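Local coordinates for protein beta-N-acetylhexosaminidase (Bacteroides fragilis, PDB 4PYS) that probably hydrolyses terminal non-reducing N-acetylhexosamine residues from glycosides, as a glycoside hydrolase of family 20, at residues Asp447-Pro452 and Gly488-Ala494. Numbering follows the deposited sequence.
Sequences DRRVFP and GYSFGPA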
loop_
_atom_site.group_PDB
_atom_site.type_symbol
_atom_site.label_atom_id
_atom_site.label_comp_id
_atom_site.label_asym_id
_atom_site.label_seq_id
_atom_site.Cartn_x
_atom_site.Cartn_y
_atom_site.Cartn_z
ATOM N N ASP A 447 -3.333 -9.882 -11.283
ATOM C CA ASP A 447 -4.264 -10.550 -10.361
ATOM C C ASP A 447 -3.852 -11.981 -9.992
ATOM O O ASP A 447 -4.038 -12.400 -8.852
ATOM C CB ASP A 447 -5.685 -10.580 -10.942
ATOM C CG ASP A 447 -6.396 -9.248 -10.827
ATOM O OD1 ASP A 447 -5.875 -8.345 -10.138
ATOM O OD2 ASP A 447 -7.480 -9.104 -11.436
ATOM N N ARG A 448 -3.293 -12.730 -10.940
ATOM C CA ARG A 448 -2.983 -14.139 -10.663
ATOM C C ARG A 448 -1.839 -14.273 -9.664
ATOM O O ARG A 448 -1.653 -15.327 -9.053
ATOM C CB ARG A 448 -2.666 -14.897 -11.952
ATOM C CG ARG A 448 -1.304 -14.583 -12.538
ATOM C CD ARG A 448 -1.179 -15.152 -13.930
ATOM N NE ARG A 448 -1.767 -14.269 -14.939
ATOM C CZ ARG A 448 -1.604 -14.423 -16.246
ATOM N NH1 ARG A 448 -0.887 -15.439 -16.703
ATOM N NH2 ARG A 448 -2.152 -13.564 -17.098
ATOM N N ARG A 449 -1.087 -13.188 -9.477
ATOM C CA ARG A 449 -0.045 -13.129 -8.453
ATOM C C ARG A 449 -0.599 -12.611 -7.124
ATOM O O ARG A 449 -0.267 -13.109 -6.042
ATOM C CB ARG A 449 1.075 -12.181 -8.923
ATOM C CG ARG A 449 1.979 -12.762 -9.997
ATOM C CD ARG A 449 2.597 -11.639 -10.845
ATOM N NE ARG A 449 3.632 -12.174 -11.724
ATOM C CZ ARG A 449 3.391 -12.877 -12.824
ATOM N NH1 ARG A 449 2.141 -13.120 -13.209
ATOM N NH2 ARG A 449 4.403 -13.335 -13.546
ATOM N N VAL A 450 -1.446 -11.596 -7.206
ATOM C CA VAL A 450 -1.962 -10.940 -6.012
ATOM C C VAL A 450 -2.953 -11.818 -5.238
ATOM O O VAL A 450 -2.855 -11.925 -4.011
ATOM C CB VAL A 450 -2.592 -9.597 -6.371
ATOM C CG1 VAL A 450 -3.294 -8.988 -5.157
ATOM C CG2 VAL A 450 -1.503 -8.638 -6.893
ATOM N N PHE A 451 -3.889 -12.446 -5.954
ATOM C CA PHE A 451 -4.916 -13.301 -5.325
ATOM C C PHE A 451 -4.628 -14.775 -5.532
ATOM O O PHE A 451 -4.278 -15.180 -6.636
ATOM C CB PHE A 451 -6.289 -12.996 -5.936
ATOM C CG PHE A 451 -6.841 -11.663 -5.522
ATOM C CD1 PHE A 451 -6.538 -10.522 -6.247
ATOM C CD2 PHE A 451 -7.641 -11.556 -4.392
ATOM C CE1 PHE A 451 -7.033 -9.284 -5.854
ATOM C CE2 PHE A 451 -8.140 -10.325 -3.993
ATOM C CZ PHE A 451 -7.832 -9.197 -4.732
ATOM N N PRO A 452 -4.870 -15.610 -4.503
ATOM C CA PRO A 452 -5.495 -15.284 -3.219
ATOM C C PRO A 452 -4.523 -14.926 -2.105
ATOM O O PRO A 452 -4.982 -14.687 -1.007
ATOM C CB PRO A 452 -6.192 -16.604 -2.837
ATOM C CG PRO A 452 -5.284 -17.653 -3.416
ATOM C CD PRO A 452 -4.776 -17.069 -4.724
ATOM N N GLY A 488 -14.154 -8.026 -9.764
ATOM C CA GLY A 488 -13.157 -7.809 -10.802
ATOM C C GLY A 488 -11.784 -8.407 -10.529
ATOM O O GLY A 488 -10.841 -8.151 -11.283
ATOM N N TYR A 489 -11.665 -9.212 -9.478
ATOM C CA TYR A 489 -10.362 -9.758 -9.097
ATOM C C TYR A 489 -10.240 -11.248 -9.405
ATOM O O TYR A 489 -10.802 -12.080 -8.693
ATOM C CB TYR A 489 -10.093 -9.489 -7.623
ATOM C CG TYR A 489 -10.213 -8.013 -7.327
ATOM C CD1 TYR A 489 -9.175 -7.141 -7.645
ATOM C CD2 TYR A 489 -11.377 -7.485 -6.789
ATOM C CE1 TYR A 489 -9.288 -5.775 -7.404
ATOM C CE2 TYR A 489 -11.498 -6.121 -6.543
ATOM C CZ TYR A 489 -10.445 -5.278 -6.854
ATOM O OH TYR A 489 -10.565 -3.916 -6.624
ATOM N N SER A 490 -9.486 -11.567 -10.455
ATOM C CA SER A 490 -9.232 -12.959 -10.843
ATOM C C SER A 490 -8.279 -13.613 -9.850
ATOM O O SER A 490 -7.368 -12.964 -9.353
ATOM C CB SER A 490 -8.619 -13.019 -12.245
ATOM O OG SER A 490 -9.448 -12.393 -13.204
ATOM N N PHE A 491 -8.486 -14.896 -9.563
ATOM C CA PHE A 491 -7.603 -15.628 -8.659
ATOM C C PHE A 491 -6.537 -16.431 -9.394
ATOM O O PHE A 491 -6.830 -17.070 -10.400
ATOM C CB PHE A 491 -8.422 -16.586 -7.802
ATOM C CG PHE A 491 -9.044 -15.933 -6.594
ATOM C CD1 PHE A 491 -9.684 -14.704 -6.705
ATOM C CD2 PHE A 491 -9.005 -16.559 -5.364
ATOM C CE1 PHE A 491 -10.256 -14.102 -5.595
ATOM C CE2 PHE A 491 -9.583 -15.962 -4.249
ATOM C CZ PHE A 491 -10.204 -14.742 -4.369
ATOM N N GLY A 492 -5.311 -16.421 -8.877
ATOM C CA GLY A 492 -4.309 -17.380 -9.329
ATOM C C GLY A 492 -4.371 -18.622 -8.445
ATOM O O GLY A 492 -5.298 -18.744 -7.638
ATOM N N PRO A 493 -3.383 -19.536 -8.570
ATOM C CA PRO A 493 -3.397 -20.757 -7.746
ATOM C C PRO A 493 -3.107 -20.449 -6.277
ATOM O O PRO A 493 -2.394 -19.489 -5.961
ATOM C CB PRO A 493 -2.290 -21.629 -8.373
ATOM C CG PRO A 493 -1.339 -20.638 -8.993
ATOM C CD PRO A 493 -2.209 -19.478 -9.468
ATOM N N ALA A 494 -3.696 -21.235 -5.380
ATOM C CA ALA A 494 -3.550 -20.990 -3.943
ATOM C C ALA A 494 -2.426 -21.831 -3.359
ATOM O O ALA A 494 -1.582 -21.344 -2.599
ATOM C CB ALA A 494 -4.860 -21.303 -3.219
HETATM O O HOH W 1 -1.430 -16.937 -6.775
#
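D447 OD2 is held by two groups: it accepts a weak bond from S490 N (3.3 Å) and forms a salt bridge with K151, while OD1 is hydrogen-bonded to Y152. K151, on helix 146-158, also bonds G488 O through NZ and Y489 OH through its carbonyl, tying the start of 488-494 to the same place. The positive charge of K151 and the donors around the carboxylate would favour the ionised form of this buried residue. A much firmer bond closes the other half of the contact, where G492 N donates a hydrogen bond to F451 O at 2.8 Å, meeting the carbonyl from above its plane. Beside it, G492 CA points a hydrogen at R448 O (3.4 Å); the missing side chain lets the backbones come this close. Water 1 lies 2.8 Å from both R448 O and P493 O and bridges the two segments. The ring of F451, its CG beside the backbone N (chi1 -71°), reaches over to Y489, whose CB sits over one face, 3.8 Å from the centroid; the two ring planes are inclined at 36°. F451 CB in turn lies over a face of the F491 ring, and the two rings, slid apart, barely overlap. Beyond them P452, which follows a cis peptide bond, touches F491 CE2 with its CB and A494 CB with its CG, the latter at 3.7 Å. M155 of helix 146-158 adds to the packing around F451 and Y489, and helix 470-486 packs against F491 and P452. G488 ends helix 470-486 in a Schellman motif; the extended chain after it passes the short helix 447-450, and an aromatic cluster of F451, Y489 and F491 fastens it to the end of that helix, on the helical outside of the family 20 catalytic (beta/alpha)-barrel.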